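Local coordinates for VirK protein (Legionella pneumophila, PDB 5XTA) that is of unknown function but belongs to the VirK family, is probably connected with type II secretion, and adopts a fold described as novel for bacterial VirK proteins, at residues P67-T72 with E101-Y106; C110-G113 with K117-G120. The protein carries 3 engineered substitutions. All blocks are in the same frame, centred on the assembly; numbering follows the deposited sequence.

Interaction 1: residues P67-T72 with E101-Y106; sequences PLARGT and ERLGSY. Engineered in segment 67-72: Leu68 (natural residue Val).
Leu68, an engineered residue where the natural sequence has Val, reaches across to Leu103 and Gly104 with one methyl. Its CB points toward the strand, yet CB and CG lie too far back to touch it. The branch CD1 closes the gap: chi1 (-55°) sets CG anti to the carbonyl carbon and chi2 (-178°) extends CD1 away from CA, which brings CD1 to 3.8 Å from the CA of Gly104. The same CD1 lies 3.8 Å from the backbone O of Leu103 and 4.4 Å from Leu103 CB. Thus the tip lies nearer to backbone than to side chain, and the absence of a side chain on Gly104 makes room for it. The next residue adds a second apolar touch, Ala69 CB standing 4.1 Å from Leu103 CD1. Leu103 is therefore met at both ends of its side chain, CB by Leu68 and CD1 by Ala69. Ala69 also begins a type II beta turn, closed by Thr72 N to Ala69 O at 3.0 Å, with Gly71 at positive phi. On the strand, Arg102 NH2 donates to Ser105 OG at 2.9 Å, the hydroxyl oxygen tilted 26° out of the guanidinium plane. Leu68 also packs on Val94 of strand 87-96. Leu103 and Gly104 both form backbone bonds with this one residue, which is consistent with a classic beta bulge at the start of strand 102-111, against which a surface loop packs.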
loop_
_atom_site.group_PDB
_atom_site.type_symbol
_atom_site.label_atom_id
_atom_site.label_comp_id
_atom_site.label_asym_id
_atom_site.label_seq_id
_atom_site.Cartn_x
_atom_site.Cartn_y
_atom_site.Cartn_z
ATOM N N PRO A 67 8.493 -15.048 15.523
ATOM C CA PRO A 67 8.994 -16.021 16.510
ATOM C C PRO A 67 8.041 -17.196 16.780
ATOM O O PRO A 67 8.487 -18.339 16.837
ATOM C CB PRO A 67 9.210 -15.177 17.785
ATOM C CG PRO A 67 8.984 -13.748 17.410
ATOM C CD PRO A 67 8.802 -13.659 15.927
ATOM N N LEU A 68 6.745 -16.907 16.897
ATOM C CA LEU A 68 5.747 -17.915 17.244
ATOM C C LEU A 68 5.674 -19.065 16.238
ATOM O O LEU A 68 5.215 -20.146 16.607
ATOM C CB LEU A 68 4.354 -17.291 17.410
ATOM C CG LEU A 68 4.172 -16.127 18.397
ATOM C CD1 LEU A 68 2.718 -15.705 18.443
ATOM C CD2 LEU A 68 4.651 -16.460 19.804
ATOM N N ALA A 69 6.091 -18.831 14.983
ATOM C CA ALA A 69 6.216 -19.898 13.972
ATOM C C ALA A 69 7.158 -19.503 12.811
ATOM O O ALA A 69 6.712 -19.309 11.670
ATOM C CB ALA A 69 4.843 -20.301 13.442
ATOM N N ARG A 70 8.457 -19.412 13.118
ATOM C CA ARG A 70 9.457 -18.972 12.143
ATOM C C ARG A 70 9.309 -19.809 10.909
ATOM O O ARG A 70 9.217 -21.044 11.002
ATOM C CB ARG A 70 10.883 -19.191 12.610
ATOM C CG ARG A 70 11.272 -18.573 13.928
ATOM C CD ARG A 70 12.795 -18.484 14.003
ATOM N NE ARG A 70 13.237 -17.176 13.520
ATOM C CZ ARG A 70 13.148 -16.039 14.213
ATOM N NH1 ARG A 70 12.653 -16.019 15.458
ATOM N NH2 ARG A 70 13.565 -14.904 13.660
ATOM N N GLY A 71 9.266 -19.137 9.763
ATOM C CA GLY A 71 9.274 -19.804 8.466
ATOM C C GLY A 71 7.905 -20.139 7.943
ATOM O O GLY A 71 7.783 -20.563 6.792
ATOM N N THR A 72 6.872 -19.953 8.766
ATOM C CA THR A 72 5.506 -20.183 8.334
ATOM C C THR A 72 4.826 -18.880 7.881
ATOM O O THR A 72 4.994 -17.847 8.532
ATOM C CB THR A 72 4.689 -20.809 9.455
ATOM O OG1 THR A 72 5.299 -22.057 9.800
ATOM C CG2 THR A 72 3.236 -21.053 9.004
ATOM N N GLU A 101 -6.177 -18.686 11.723
ATOM C CA GLU A 101 -6.188 -19.103 13.119
ATOM C C GLU A 101 -5.235 -18.164 13.881
ATOM O O GLU A 101 -4.152 -17.838 13.376
ATOM C CB GLU A 101 -5.789 -20.600 13.235
ATOM C CG GLU A 101 -5.110 -21.047 14.548
ATOM C CD GLU A 101 -4.356 -22.375 14.444
ATOM O OE1 GLU A 101 -4.464 -23.068 13.412
ATOM O OE2 GLU A 101 -3.635 -22.733 15.404
ATOM N N ARG A 102 -5.655 -17.740 15.074
ATOM C CA ARG A 102 -4.861 -16.873 15.945
ATOM C C ARG A 102 -3.767 -17.700 16.622
ATOM O O ARG A 102 -4.060 -18.695 17.277
ATOM C CB ARG A 102 -5.782 -16.223 17.004
ATOM C CG ARG A 102 -5.117 -15.174 17.894
ATOM C CD ARG A 102 -6.083 -14.577 18.926
ATOM N NE ARG A 102 -5.404 -14.126 20.166
ATOM C CZ ARG A 102 -4.878 -14.932 21.097
ATOM N NH1 ARG A 102 -4.920 -16.257 20.947
ATOM N NH2 ARG A 102 -4.297 -14.423 22.188
ATOM N N LEU A 103 -2.513 -17.290 16.477
ATOM C CA LEU A 103 -1.388 -17.987 17.098
ATOM C C LEU A 103 -0.944 -17.358 18.403
ATOM O O LEU A 103 -0.253 -17.990 19.191
ATOM C CB LEU A 103 -0.195 -18.042 16.157
ATOM C CG LEU A 103 -0.299 -18.809 14.831
ATOM C CD1 LEU A 103 1.015 -19.568 14.579
ATOM C CD2 LEU A 103 -1.457 -19.780 14.742
ATOM N N GLY A 104 -1.304 -16.106 18.628
ATOM C CA GLY A 104 -0.847 -15.418 19.807
ATOM C C GLY A 104 -1.081 -13.941 19.656
ATOM O O GLY A 104 -1.486 -13.448 18.593
ATOM N N SER A 105 -0.854 -13.233 20.738
ATOM C CA SER A 105 -0.966 -11.786 20.709
ATOM C C SER A 105 -0.087 -11.216 21.756
ATOM O O SER A 105 0.230 -11.892 22.744
ATOM C CB SER A 105 -2.415 -11.326 20.926
ATOM O OG SER A 105 -2.988 -11.868 22.103
ATOM N N TYR A 106 0.336 -9.986 21.534
ATOM C CA TYR A 106 1.089 -9.278 22.538
ATOM C C TYR A 106 0.835 -7.791 22.401
ATOM O O TYR A 106 0.362 -7.326 21.366
ATOM C CB TYR A 106 2.571 -9.633 22.450
ATOM C CG TYR A 106 3.178 -9.430 21.090
ATOM C CD1 TYR A 106 3.189 -10.453 20.131
ATOM C CD2 TYR A 106 3.749 -8.203 20.749
ATOM C CE1 TYR A 106 3.743 -10.245 18.866
ATOM C CE2 TYR A 106 4.305 -7.984 19.492
ATOM C CZ TYR A 106 4.306 -9.008 18.551
ATOM O OH TYR A 106 4.850 -8.779 17.299
#

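Interaction 2: residues C110-G113 with K117-G120; sequences CKLG and KVFG
Leu112 and Val118 meet methyl to methyl, CD1 of the leucine standing 4.0 Å from CG2 of the valine, and the two side chains cross at about a right angle. Neither CB aims straight across. Leu112 gets there because its CG is anti to the backbone N (chi1 175°), which swings the end of the chain nearer than its base. The second touch is made by Lys117, whose chain runs extended beyond CG, placing CE 3.8 Å from the backbone O of Gly113. Its NZ stays farther from that oxygen, at 4.9 Å, so the lysine meets the glycine through its aliphatic part. Gly113 itself takes a positive phi of 90°, which lets the chain turn away after strand 102-111 and come back as strand 116-119. This is a sheet-to-sheet connection and not a beta hairpin: Leu112 makes a backbone bond with Gly86, just beyond the ends of the paired strands 102-111 and 87-96 of the six-stranded antiparallel sheet, whereas Lys117 and Phe119 pair with Val23 and Thr21 in the three-stranded one. Around the methyl pair, Ile10 of helix 7-15 packs on both Leu112 and Val118, and Ile20 and Phe22 add further apolar cover to the buried valine. The backbone of Val118, between the two residues that pair with strand 21-25, bonds instead with Leu4. Farther out, Cys110 is joined by a disulfide to Cys29, while Lys111 NZ forms a salt bridge with Asp87 and a hydrogen bond to Glu85 O. At the C-terminal end, Phe119 packs on Glu16 of a second subunit, and the Gly120 carboxylate has a long, weak ion pair with Lys18.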
loop_
_atom_site.group_PDB
_atom_site.type_symbol
_atom_site.label_atom_id
_atom_site.label_comp_id
_atom_site.label_asym_id
_atom_site.label_seq_id
_atom_site.Cartn_x
_atom_site.Cartn_y
_atom_site.Cartn_z
ATOM N N CYS A 110 2.996 2.815 25.364
ATOM C CA CYS A 110 3.941 3.908 25.209
ATOM C C CYS A 110 3.309 5.237 25.468
ATOM O O CYS A 110 2.124 5.335 25.593
ATOM C CB CYS A 110 4.565 4.000 23.814
ATOM S SG CYS A 110 4.410 2.624 22.717
ATOM N N LYS A 111 4.142 6.249 25.553
ATOM C CA LYS A 111 3.685 7.606 25.637
ATOM C C LYS A 111 4.040 8.355 24.337
ATOM O O LYS A 111 5.132 8.196 23.787
ATOM C CB LYS A 111 4.323 8.258 26.880
ATOM C CG LYS A 111 3.737 9.621 27.250
ATOM C CD LYS A 111 2.926 9.650 28.558
ATOM C CE LYS A 111 1.838 10.737 28.552
ATOM N NZ LYS A 111 0.455 10.179 28.654
ATOM N N LEU A 112 3.112 9.186 23.876
ATOM C CA LEU A 112 3.316 10.030 22.731
ATOM C C LEU A 112 4.502 10.967 22.987
ATOM O O LEU A 112 4.586 11.589 24.050
ATOM C CB LEU A 112 2.071 10.881 22.485
ATOM C CG LEU A 112 2.151 11.921 21.378
ATOM C CD1 LEU A 112 2.481 11.313 20.005
ATOM C CD2 LEU A 112 0.868 12.713 21.298
ATOM N N GLY A 113 5.418 11.061 22.027
ATOM C CA GLY A 113 6.563 11.928 22.173
ATOM C C GLY A 113 7.748 11.233 22.808
ATOM O O GLY A 113 8.865 11.692 22.659
ATOM N N LYS A 117 6.057 7.998 18.407
ATOM C CA LYS A 117 6.155 9.255 17.704
ATOM C C LYS A 117 5.373 9.176 16.433
ATOM O O LYS A 117 5.213 8.090 15.856
ATOM C CB LYS A 117 7.607 9.570 17.411
ATOM C CG LYS A 117 8.384 9.939 18.672
ATOM C CD LYS A 117 9.736 10.505 18.283
ATOM C CE LYS A 117 10.677 10.584 19.471
ATOM N NZ LYS A 117 12.000 11.052 18.976
ATOM N N VAL A 118 4.857 10.323 16.025
ATOM C CA VAL A 118 3.948 10.393 14.941
ATOM C C VAL A 118 4.386 11.533 14.034
ATOM O O VAL A 118 4.694 12.632 14.517
ATOM C CB VAL A 118 2.488 10.635 15.407
ATOM C CG1 VAL A 118 1.547 10.614 14.204
ATOM C CG2 VAL A 118 2.029 9.631 16.456
ATOM N N PHE A 119 4.367 11.270 12.729
ATOM C CA PHE A 119 4.807 12.234 11.678
ATOM C C PHE A 119 3.803 12.389 10.565
ATOM O O PHE A 119 3.097 11.457 10.241
ATOM C CB PHE A 119 6.137 11.820 11.060
ATOM C CG PHE A 119 7.239 11.711 12.058
ATOM C CD1 PHE A 119 8.149 12.758 12.239
ATOM C CD2 PHE A 119 7.341 10.573 12.857
ATOM C CE1 PHE A 119 9.160 12.647 13.181
ATOM C CE2 PHE A 119 8.337 10.468 13.804
ATOM C CZ PHE A 119 9.243 11.514 13.978
ATOM N N GLY A 120 3.763 13.567 9.957
ATOM C CA GLY A 120 2.786 13.848 8.912
ATOM C C GLY A 120 2.961 15.207 8.284
ATOM O O GLY A 120 3.451 16.165 8.921
ATOM O OXT GLY A 120 2.626 15.358 7.108
#

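Overall arrangement
From the N terminus, helix 7-15 and strand 21-25 come first; the helix later packs on both segments of interaction 2, and the strand pairs with the second of them. The chain then reaches the loop 67-72, and interaction 1 closes the 28 residues that follow, including strands 74-83 and 87-96, by bringing this loop back to the start of strand 102-111. The other end of that strand leads into interaction 2, which closes a turn of only three residues. The two contacts run in series, neither nested nor crossed, with centres about 27 Å apart on opposite sides of the chain's centre. The disulfide between Cys29 and Cys110 spans interaction 1 in sequence.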